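Xyloglucan-specific endo-beta-1,4-glucanase BoGH9A (Bacteroides ovatus, PDB 6DHT) cleaves the beta-1,4-glucan backbone of xyloglucan internally as a family 9 glycoside hydrolase, releasing xyloglucan oligosaccharides. Local coordinates at residues H210-L215 against A283-D288; F220-M225 against A273-S278; N28-A33 against D76-T81. One frame throughout, in Å; residues are numbered along the deposited sequence.

Interaction 1 (H210-L215 against A283-D288); sequences HTPDLL and ASYEED. With CA (calcium ion), chain D.
His210 and Thr211 lie against Asp288 and Tyr285, with 6.4 Å between the CA atoms of Thr211 and Tyr285, where the loop leading into helix 213-226 meets the loop after helix 265-281. One carboxylate oxygen of Asp288 takes two bonds from the loop before helix 213-226. His210 N donates to Asp288 OD2 (2.8 Å), which receives it on its syn lone pair, on the side of OD1. Thr211 OG1 donates to the anti lone pair of Asp288 OD2 over 2.7 Å. A water bridges Asp288 OD1 and His210 ND1, so both ends of the carboxylate are tied to 210-211. Over one face of the imidazole stands Glu287 OE1, 3.5 Å from His210 CG, with the carboxylate tilted 36° to the ring.

Thr211 CG2 lies anti to the backbone N (OG1 at chi1 -57°) and makes a CH-pi contact over one face of the Tyr285 ring. Pro212 CD comes within 3.4 Å of Tyr285 CZ, and Leu215 CD1 within 3.7 Å of Tyr285 CE2.

Thr211 O and, at the first residue of the helix, Asp213 OD1 bind the calcium ion; Glu206, Asn209, Asp216 and a water complete the site. Tyr190 of helix 176-192 packs on Pro212, Leu215 and Tyr285. The loop after helix 265-281 is thus packed against the start of helix 213-226, with helix 176-192 alongside.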
# COMPACT_ATOMS: atom_id res chain seq x y z
N HIS A 210 -7.45 -6.87 -23.00
CA HIS A 210 -6.14 -7.47 -23.26
C HIS A 210 -5.02 -6.94 -22.37
O HIS A 210 -3.84 -7.12 -22.66
CB HIS A 210 -5.75 -7.26 -24.74
CG HIS A 210 -6.54 -8.11 -25.68
ND1 HIS A 210 -7.89 -7.93 -25.89
CD2 HIS A 210 -6.17 -9.15 -26.47
CE1 HIS A 210 -8.32 -8.83 -26.77
NE2 HIS A 210 -7.29 -9.58 -27.13
N THR A 211 -5.41 -6.28 -21.27
CA THR A 211 -4.46 -5.58 -20.41
C THR A 211 -4.52 -6.21 -19.01
O THR A 211 -5.61 -6.54 -18.55
CB THR A 211 -4.80 -4.11 -20.34
OG1 THR A 211 -4.80 -3.56 -21.67
CG2 THR A 211 -3.75 -3.36 -19.54
N PRO A 212 -3.36 -6.41 -18.37
CA PRO A 212 -3.41 -6.87 -16.97
C PRO A 212 -4.26 -5.97 -16.10
O PRO A 212 -4.18 -4.73 -16.16
CB PRO A 212 -1.94 -6.82 -16.53
CG PRO A 212 -1.16 -7.04 -17.84
CD PRO A 212 -1.97 -6.25 -18.84
N ASP A 213 -5.10 -6.61 -15.31
CA ASP A 213 -6.10 -5.92 -14.49
C ASP A 213 -5.47 -4.91 -13.53
O ASP A 213 -6.06 -3.86 -13.30
CB ASP A 213 -6.99 -6.89 -13.73
CG ASP A 213 -8.05 -7.56 -14.58
OD1 ASP A 213 -8.08 -7.32 -15.81
OD2 ASP A 213 -8.83 -8.35 -14.03
N LEU A 214 -4.30 -5.20 -12.96
CA LEU A 214 -3.61 -4.21 -12.13
C LEU A 214 -3.39 -2.93 -12.92
O LEU A 214 -3.62 -1.84 -12.38
CB LEU A 214 -2.30 -4.73 -11.55
CG LEU A 214 -1.54 -3.75 -10.65
CD1 LEU A 214 -0.80 -4.56 -9.58
CD2 LEU A 214 -0.60 -2.86 -11.38
N LEU A 215 -2.95 -3.03 -14.18
CA LEU A 215 -2.72 -1.84 -14.98
C LEU A 215 -4.02 -1.15 -15.35
O LEU A 215 -4.07 0.07 -15.36
CB LEU A 215 -1.95 -2.19 -16.24
CG LEU A 215 -0.51 -2.65 -16.05
CD1 LEU A 215 0.18 -2.83 -17.42
CD2 LEU A 215 0.31 -1.72 -15.16
N ALA A 283 3.32 0.62 -22.85
CA ALA A 283 3.79 0.58 -24.25
C ALA A 283 3.22 -0.59 -25.04
O ALA A 283 2.92 -0.45 -26.23
CB ALA A 283 5.30 0.53 -24.28
N SER A 284 3.06 -1.74 -24.39
CA SER A 284 2.49 -2.93 -25.00
C SER A 284 0.98 -2.94 -25.11
O SER A 284 0.43 -3.88 -25.69
CB SER A 284 2.91 -4.18 -24.20
OG SER A 284 4.31 -4.35 -24.27
N TYR A 285 0.29 -1.93 -24.57
CA TYR A 285 -1.16 -1.97 -24.47
C TYR A 285 -1.82 -0.80 -25.20
O TYR A 285 -2.77 -0.18 -24.72
CB TYR A 285 -1.57 -2.07 -22.96
CG TYR A 285 -0.91 -3.27 -22.31
CD1 TYR A 285 -1.30 -4.56 -22.63
CD2 TYR A 285 0.14 -3.10 -21.41
CE1 TYR A 285 -0.68 -5.65 -22.07
CE2 TYR A 285 0.77 -4.20 -20.84
CZ TYR A 285 0.36 -5.47 -21.17
OH TYR A 285 0.97 -6.57 -20.63
N GLU A 286 -1.32 -0.55 -26.40
CA GLU A 286 -1.89 0.45 -27.27
C GLU A 286 -3.30 0.08 -27.70
O GLU A 286 -4.12 0.95 -27.98
CB GLU A 286 -0.99 0.64 -28.49
CG GLU A 286 0.29 1.37 -28.18
CD GLU A 286 0.07 2.85 -27.86
OE1 GLU A 286 -0.91 3.44 -28.40
OE2 GLU A 286 0.88 3.41 -27.09
N GLU A 287 -3.61 -1.21 -27.73
CA GLU A 287 -4.94 -1.66 -28.11
C GLU A 287 -6.00 -1.12 -27.17
O GLU A 287 -7.01 -0.55 -27.61
CB GLU A 287 -5.01 -3.19 -28.16
CG GLU A 287 -6.39 -3.72 -28.45
CD GLU A 287 -6.43 -5.24 -28.58
OE1 GLU A 287 -5.45 -5.91 -28.20
OE2 GLU A 287 -7.45 -5.76 -29.08
N ASP A 288 -5.78 -1.27 -25.87
CA ASP A 288 -6.76 -0.85 -24.89
C ASP A 288 -6.53 0.58 -24.43
O ASP A 288 -7.46 1.26 -23.99
CB ASP A 288 -6.72 -1.80 -23.69
CG ASP A 288 -7.30 -3.18 -24.01
OD1 ASP A 288 -8.19 -3.30 -24.88
OD2 ASP A 288 -6.84 -4.16 -23.41
CA CA D . -7.82 -6.42 -17.97
O HOH W 1 -9.41 -5.70 -25.38
O HOH W 2 -7.99 -8.62 -18.82

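Interaction 2 (F220-M225 against A273-S278); sequences FNLDWM and AVMAQS
This contact is helix-helix packing inside the glycoside hydrolase family 9 catalytic domain, whose fold is an (alpha/alpha)6 barrel. Leu222 and Met225 of helix 213-226 meet Val274, Met275 and Ser278 of helix 265-281. The axes of the two short helical segments come within 11.4 Å of each other and cross at -125°. That spacing is wide, and side chains bridge it without any hydrogen bond from one segment to the other.

Met275 points its methyl at the other helix. Its chain bends at chi2 (-66°), which carries the methyl across. There CE lies 3.4 Å from Leu222 O and 3.7 Å from Met225 CB. Leu222 and Met275 run past each other in opposite directions, and Leu222 CD2 also touches Met275 CE. Met225 meets Val274 at about a right angle. Its terminal methyl, CE, rests 3.9 Å from Val274 CG1, and the same Val274 methyl lies near Leu222 CD2.

All five residues are buried. Phe292 of helix 292-309 packs on Leu222 and Ser278, while Ala296 and Ala300 of that helix pack on Met275. Ile183 of helix 176-192 touches Val274.

Ser278 brings a polar atom to this apolar surface. Leu222 CD1 lies 3.4 Å from Ser278 OG. The hydroxyl is bonded within its own helix and also to Gln187. It donates to Val274 O over 2.6 Å, and Ser278 N reaches that same oxygen from the opposite face of the carbonyl plane.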
# COMPACT_ATOMS: atom_id res chain seq x y z
N PHE A 220 -7.15 3.92 -14.31
CA PHE A 220 -8.34 4.66 -13.91
C PHE A 220 -7.96 5.92 -13.16
O PHE A 220 -8.62 6.96 -13.29
CB PHE A 220 -9.28 3.83 -13.05
CG PHE A 220 -10.63 4.46 -12.95
CD1 PHE A 220 -11.58 4.24 -13.94
CD2 PHE A 220 -10.93 5.32 -11.92
CE1 PHE A 220 -12.83 4.85 -13.87
CE2 PHE A 220 -12.20 5.93 -11.84
CZ PHE A 220 -13.13 5.70 -12.84
N ASN A 221 -6.90 5.84 -12.35
CA ASN A 221 -6.40 7.00 -11.65
C ASN A 221 -5.39 7.79 -12.51
O ASN A 221 -5.41 9.01 -12.46
CB ASN A 221 -5.79 6.63 -10.29
CG ASN A 221 -5.62 7.84 -9.39
OD1 ASN A 221 -6.59 8.28 -8.78
ND2 ASN A 221 -4.43 8.41 -9.32
N LEU A 222 -4.51 7.14 -13.25
CA LEU A 222 -3.59 7.86 -14.15
C LEU A 222 -4.33 8.80 -15.10
O LEU A 222 -3.87 9.92 -15.36
CB LEU A 222 -2.75 6.88 -14.96
CG LEU A 222 -1.72 6.09 -14.14
CD1 LEU A 222 -1.20 4.84 -14.89
CD2 LEU A 222 -0.56 6.99 -13.66
N ASP A 223 -5.47 8.34 -15.61
CA ASP A 223 -6.24 9.16 -16.55
C ASP A 223 -6.71 10.43 -15.85
O ASP A 223 -6.64 11.53 -16.43
CB ASP A 223 -7.43 8.37 -17.07
CG ASP A 223 -7.99 8.93 -18.35
OD1 ASP A 223 -7.23 9.57 -19.10
OD2 ASP A 223 -9.19 8.70 -18.60
N TRP A 224 -7.19 10.31 -14.62
CA TRP A 224 -7.51 11.50 -13.84
C TRP A 224 -6.26 12.39 -13.62
O TRP A 224 -6.33 13.61 -13.77
CB TRP A 224 -8.13 11.15 -12.48
CG TRP A 224 -8.10 12.33 -11.59
CD1 TRP A 224 -8.77 13.49 -11.78
CD2 TRP A 224 -7.29 12.52 -10.42
NE1 TRP A 224 -8.46 14.38 -10.79
CE2 TRP A 224 -7.54 13.82 -9.95
CE3 TRP A 224 -6.39 11.71 -9.71
CZ2 TRP A 224 -6.93 14.32 -8.81
CZ3 TRP A 224 -5.80 12.22 -8.59
CH2 TRP A 224 -6.05 13.49 -8.15
N MET A 225 -5.13 11.78 -13.26
CA MET A 225 -3.92 12.56 -12.97
C MET A 225 -3.53 13.48 -14.13
O MET A 225 -3.12 14.61 -13.90
CB MET A 225 -2.75 11.62 -12.62
CG MET A 225 -2.92 10.90 -11.31
SD MET A 225 -1.50 9.88 -10.89
CE MET A 225 -0.40 11.10 -10.21
N ALA A 273 7.28 11.08 -12.09
CA ALA A 273 7.85 9.75 -11.86
C ALA A 273 6.87 8.68 -12.32
O ALA A 273 7.23 7.77 -13.04
CB ALA A 273 8.19 9.58 -10.41
N VAL A 274 5.62 8.77 -11.86
CA VAL A 274 4.66 7.73 -12.18
C VAL A 274 4.26 7.75 -13.64
O VAL A 274 3.98 6.72 -14.23
CB VAL A 274 3.45 7.79 -11.21
CG1 VAL A 274 2.45 8.84 -11.59
CG2 VAL A 274 2.78 6.43 -11.11
N MET A 275 4.27 8.93 -14.26
CA MET A 275 3.94 8.99 -15.67
C MET A 275 5.08 8.43 -16.54
O MET A 275 4.82 7.68 -17.47
CB MET A 275 3.56 10.43 -16.07
CG MET A 275 2.20 10.84 -15.51
SD MET A 275 0.89 9.88 -16.24
CE MET A 275 -0.48 10.39 -15.21
N ALA A 276 6.31 8.73 -16.17
CA ALA A 276 7.47 8.14 -16.85
C ALA A 276 7.47 6.61 -16.68
O ALA A 276 7.69 5.86 -17.65
CB ALA A 276 8.74 8.76 -16.32
N GLN A 277 7.25 6.14 -15.45
CA GLN A 277 7.11 4.71 -15.18
C GLN A 277 6.00 4.11 -16.05
O GLN A 277 6.19 3.11 -16.72
CB GLN A 277 6.77 4.53 -13.70
CG GLN A 277 6.78 3.09 -13.17
CD GLN A 277 6.15 2.98 -11.80
OE1 GLN A 277 5.05 3.48 -11.56
NE2 GLN A 277 6.85 2.34 -10.89
N SER A 278 4.81 4.71 -15.97
CA SER A 278 3.65 4.20 -16.70
C SER A 278 3.87 4.16 -18.22
O SER A 278 3.33 3.28 -18.90
CB SER A 278 2.40 5.02 -16.36
OG SER A 278 2.15 4.95 -14.96

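Interaction 3 (N28-A33 against D76-T81)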
# COMPACT_ATOMS: atom_id res chain seq x y z
N ASN A 28 5.25 -25.10 2.28
CA ASN A 28 6.65 -25.02 2.69
C ASN A 28 6.99 -23.83 3.55
O ASN A 28 8.16 -23.59 3.84
CB ASN A 28 7.56 -25.03 1.47
CG ASN A 28 7.56 -26.37 0.78
OD1 ASN A 28 7.47 -27.43 1.44
ND2 ASN A 28 7.62 -26.35 -0.54
N GLN A 29 5.97 -23.10 4.01
CA GLN A 29 6.17 -21.94 4.86
C GLN A 29 6.56 -22.33 6.27
O GLN A 29 6.21 -23.42 6.73
CB GLN A 29 4.88 -21.11 4.90
CG GLN A 29 5.06 -19.68 5.37
CD GLN A 29 3.72 -18.96 5.52
OE1 GLN A 29 2.75 -19.29 4.83
NE2 GLN A 29 3.66 -18.01 6.45
N GLU A 30 7.26 -21.45 6.95
CA GLU A 30 7.36 -21.51 8.39
C GLU A 30 5.93 -21.38 8.92
O GLU A 30 5.12 -20.59 8.41
CB GLU A 30 8.25 -20.38 8.89
CG GLU A 30 8.49 -20.33 10.39
CD GLU A 30 9.41 -19.17 10.75
OE1 GLU A 30 8.92 -18.05 10.97
OE2 GLU A 30 10.64 -19.36 10.76
N LYS A 31 5.61 -22.19 9.93
CA LYS A 31 4.26 -22.20 10.48
C LYS A 31 4.29 -22.03 11.98
O LYS A 31 4.59 -22.97 12.73
CB LYS A 31 3.52 -23.49 10.09
CG LYS A 31 3.57 -23.74 8.60
CD LYS A 31 2.82 -24.99 8.14
CE LYS A 31 3.08 -25.28 6.68
NZ LYS A 31 4.51 -25.65 6.49
N ILE A 32 3.99 -20.82 12.42
CA ILE A 32 4.09 -20.44 13.81
C ILE A 32 2.84 -19.75 14.30
O ILE A 32 2.28 -18.87 13.63
CB ILE A 32 5.35 -19.59 14.06
CG1 ILE A 32 6.59 -20.50 13.94
CG2 ILE A 32 5.29 -18.87 15.44
CD1 ILE A 32 7.89 -19.86 14.18
N ALA A 33 2.37 -20.18 15.48
CA ALA A 33 1.30 -19.51 16.18
C ALA A 33 1.86 -19.06 17.52
O ALA A 33 2.88 -19.59 17.95
CB ALA A 33 0.12 -20.47 16.40
N ASP A 76 5.72 -23.80 17.09
CA ASP A 76 6.32 -23.98 15.76
C ASP A 76 6.01 -25.38 15.20
O ASP A 76 6.58 -26.38 15.66
CB ASP A 76 7.83 -23.77 15.84
CG ASP A 76 8.51 -23.73 14.47
OD1 ASP A 76 7.92 -24.19 13.46
OD2 ASP A 76 9.67 -23.29 14.41
N PHE A 77 5.12 -25.43 14.22
CA PHE A 77 4.72 -26.67 13.55
C PHE A 77 5.06 -26.62 12.05
O PHE A 77 4.39 -27.22 11.20
CB PHE A 77 3.23 -26.95 13.78
CG PHE A 77 2.35 -25.76 13.59
CD1 PHE A 77 2.20 -24.83 14.60
CD2 PHE A 77 1.64 -25.57 12.41
CE1 PHE A 77 1.38 -23.70 14.42
CE2 PHE A 77 0.81 -24.46 12.24
CZ PHE A 77 0.68 -23.52 13.25
N SER A 78 6.16 -25.92 11.75
CA SER A 78 6.64 -25.76 10.37
C SER A 78 6.82 -27.08 9.62
O SER A 78 6.67 -27.15 8.41
CB SER A 78 7.97 -24.98 10.37
OG SER A 78 7.83 -23.69 10.92
N ALA A 79 7.14 -28.15 10.36
CA ALA A 79 7.39 -29.44 9.75
C ALA A 79 6.14 -30.06 9.14
O ALA A 79 6.23 -30.97 8.33
CB ALA A 79 8.00 -30.39 10.77
N VAL A 80 4.97 -29.56 9.50
CA VAL A 80 3.75 -30.07 8.86
C VAL A 80 3.66 -29.41 7.49
O VAL A 80 3.53 -28.18 7.41
CB VAL A 80 2.49 -29.76 9.67
CG1 VAL A 80 1.28 -30.32 8.98
CG2 VAL A 80 2.59 -30.33 11.10
N THR A 81 3.76 -30.20 6.43
CA THR A 81 3.82 -29.64 5.07
C THR A 81 2.73 -30.16 4.14
O THR A 81 2.61 -29.69 3.01
CB THR A 81 5.19 -29.89 4.44
OG1 THR A 81 5.41 -31.31 4.37
CG2 THR A 81 6.30 -29.26 5.25
O HOH W 3 8.10 -25.90 6.29
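Lys31 lies across the turn that begins at Phe77. Lys31 O sits 3.5 Å above the centre of one face of the Phe77 ring and accepts from Phe77 N over 2.9 Å. With chi1 at 45°, the Phe77 ring is placed between its own backbone N and carbonyl carbon, folded back beneath Lys31. Ala33 CB meets the ring at its edge, in plane.

Lys31 N donates almost straight (170°) to Ser78 OG over 2.9 Å. That hydroxyl donates to Asp76 OD1, which also accepts from Ser78 N in an Asx turn. The extended Lys31 chain bends at its end. NZ donates to Gln29 O over 2.8 Å and to Pro27 O, and makes weak bonds to Val80 O and Ser78 O. The buried ammonium has at most three protons for four carbonyls, so the weak bonds are at best shared. Ile32 and Asp76 form an antiparallel non-hydrogen-bonded pair; their side chains meet obliquely, Ile32 CG1 3.8 Å from Asp76 CG.

The contact closes one end of strands 32-35 and 72-76 in the N-terminal Ig-like domain. Phe77 packs on Phe55 and Leu88 of strands 53-58 and 84-90, and Glu30 faces the catalytic domain through a salt bridge to Arg469.

Interactions 1 and 2 share helix 213-226 and use helix 265-281 or the loop after it, with centres 14 Å apart. Interaction 2 is wholly buried and mostly apolar, with no hydrogen bond between its segments. Interaction 1 lies nearer the surface; there a carboxylate and a water link the segments beside a calcium site held by 210-215 and its neighbours. Interaction 3 belongs to the Ig-like domain, its centre about 39 Å from that of interaction 1 and 41 Å from that of interaction 2. It too is partly buried, but its bonds pair backbone atoms with the side chains of Lys31, Ser78 and Asp76. Interaction 2 alone packs helix on helix; interaction 3 joins a strand end and a turn.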